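Local coordinates for protein fibrinogen alpha subunit (Gallus gallus, PDB 1M1J) that joins with the beta and gamma chains to form fibrinogen, which thrombin probably cleaves to monomers that polymerize into the fibrin clot, at residues K149-E152 / V153-I157. Sequence-based numbering, arbitrary orientation.
Sequences KRLE and VDIDI
Leu-151 and Ile-155 lie one turn apart near the C-terminal end of the long alpha helix 82-160, joined by an i to i+4 backbone bond from Ile-155 N to Leu-151 O (2.9 Å, 167° at the hydrogen). This helix is the alpha-chain strand of fibrinogen's coiled coil. The flanking bonds, Asp-154 N to Arg-150 O at 3.0 Å and Asp-156 N to Glu-152 O at 2.9 Å, are more bent. The side chains of Leu-151 and Ile-155 meet at a slant; both also pack on apolar side chains of a neighbouring chain. Val-153 points another way: its CG2, set beside the backbone N, rests 3.8 Å from Lys-149 O, and the side chain meets Val-174 of the returning chain and an apolar residue of a second neighbouring chain. Glu-152, extended with CG anti to the backbone N (chi1 177°), reaches out so that OE1 hydrogen-bonds to the Tyr-172 hydroxyl. Asp-156 forms a salt bridge with Arg-160, and Asp-154 one with a basic side chain of that second chain, so partners outside this turn probably offset the acidic charge. Leaning along the helix, Leu-151 CD2 lies 3.6 Å from both CG1 and CD1 of Ile-155.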
loop_
_atom_site.group_PDB
_atom_site.type_symbol
_atom_site.label_atom_id
_atom_site.label_comp_id
_atom_site.label_asym_id
_atom_site.label_seq_id
_atom_site.Cartn_x
_atom_site.Cartn_y
_atom_site.Cartn_z
ATOM N N LYS D 149 70.344 19.535 -124.455
ATOM C CA LYS D 149 69.881 18.686 -125.551
ATOM C C LYS D 149 69.769 19.501 -126.834
ATOM O O LYS D 149 69.868 18.963 -127.935
ATOM C CB LYS D 149 68.529 18.055 -125.216
ATOM C CG LYS D 149 68.057 17.039 -126.245
ATOM C CD LYS D 149 66.877 16.217 -125.738
ATOM C CE LYS D 149 66.446 15.162 -126.760
ATOM N NZ LYS D 149 67.516 14.170 -127.075
ATOM N N ARG D 150 69.566 20.806 -126.682
ATOM C CA ARG D 150 69.465 21.707 -127.825
ATOM C C ARG D 150 70.856 22.135 -128.266
ATOM O O ARG D 150 71.171 22.137 -129.451
ATOM C CB ARG D 150 68.668 22.963 -127.461
ATOM C CG ARG D 150 67.164 22.851 -127.650
ATOM C CD ARG D 150 66.490 24.193 -127.402
ATOM N NE ARG D 150 65.090 24.175 -127.811
ATOM C CZ ARG D 150 64.158 23.399 -127.266
ATOM N NH1 ARG D 150 64.472 22.570 -126.279
ATOM N NH2 ARG D 150 62.912 23.444 -127.716
ATOM N N LEU D 151 71.681 22.499 -127.294
ATOM C CA LEU D 151 73.032 22.953 -127.561
ATOM C C LEU D 151 73.880 21.909 -128.276
ATOM O O LEU D 151 74.504 22.209 -129.291
ATOM C CB LEU D 151 73.717 23.351 -126.258
ATOM C CG LEU D 151 74.516 24.653 -126.304
ATOM C CD1 LEU D 151 75.454 24.701 -125.099
ATOM C CD2 LEU D 151 75.311 24.736 -127.594
ATOM N N GLU D 152 73.906 20.686 -127.751
ATOM C CA GLU D 152 74.696 19.631 -128.374
ATOM C C GLU D 152 74.369 19.531 -129.849
ATOM O O GLU D 152 75.266 19.391 -130.671
ATOM C CB GLU D 152 74.456 18.271 -127.711
ATOM C CG GLU D 152 75.220 17.131 -128.393
ATOM C CD GLU D 152 75.102 15.802 -127.667
ATOM O OE1 GLU D 152 75.598 14.781 -128.197
ATOM O OE2 GLU D 152 74.520 15.773 -126.565
ATOM N N VAL D 153 73.089 19.607 -130.187
ATOM C CA VAL D 153 72.685 19.525 -131.583
ATOM C C VAL D 153 73.147 20.754 -132.355
ATOM O O VAL D 153 73.535 20.641 -133.513
ATOM C CB VAL D 153 71.141 19.345 -131.730
ATOM C CG1 VAL D 153 70.696 19.683 -133.150
ATOM C CG2 VAL D 153 70.759 17.896 -131.436
ATOM N N ASP D 154 73.122 21.923 -131.721
ATOM C CA ASP D 154 73.554 23.141 -132.402
ATOM C C ASP D 154 75.037 23.011 -132.760
ATOM O O ASP D 154 75.446 23.303 -133.882
ATOM C CB ASP D 154 73.355 24.366 -131.506
ATOM C CG ASP D 154 73.471 25.683 -132.273
ATOM O OD1 ASP D 154 73.954 26.684 -131.691
ATOM O OD2 ASP D 154 73.064 25.726 -133.453
ATOM N N ILE D 155 75.842 22.561 -131.806
ATOM C CA ILE D 155 77.262 22.407 -132.050
ATOM C C ILE D 155 77.547 21.317 -133.075
ATOM O O ILE D 155 78.463 21.457 -133.882
ATOM C CB ILE D 155 78.015 22.105 -130.748
ATOM C CG1 ILE D 155 77.824 23.277 -129.775
ATOM C CG2 ILE D 155 79.493 21.888 -131.039
ATOM C CD1 ILE D 155 78.356 23.033 -128.366
ATOM N N ASP D 156 76.765 20.240 -133.054
ATOM C CA ASP D 156 76.964 19.153 -134.006
ATOM C C ASP D 156 76.815 19.697 -135.421
ATOM O O ASP D 156 77.624 19.425 -136.307
ATOM C CB ASP D 156 75.937 18.041 -133.770
ATOM C CG ASP D 156 75.988 16.952 -134.835
ATOM O OD1 ASP D 156 75.607 17.222 -135.988
ATOM O OD2 ASP D 156 76.412 15.821 -134.528
ATOM N N ILE D 157 75.767 20.478 -135.616
ATOM C CA ILE D 157 75.478 21.074 -136.902
ATOM C C ILE D 157 76.561 22.071 -137.300
ATOM O O ILE D 157 77.044 22.053 -138.431
ATOM C CB ILE D 157 74.098 21.770 -136.854
ATOM C CG1 ILE D 157 72.999 20.704 -136.835
ATOM C CG2 ILE D 157 73.916 22.708 -138.032
ATOM C CD1 ILE D 157 71.601 21.271 -136.664
#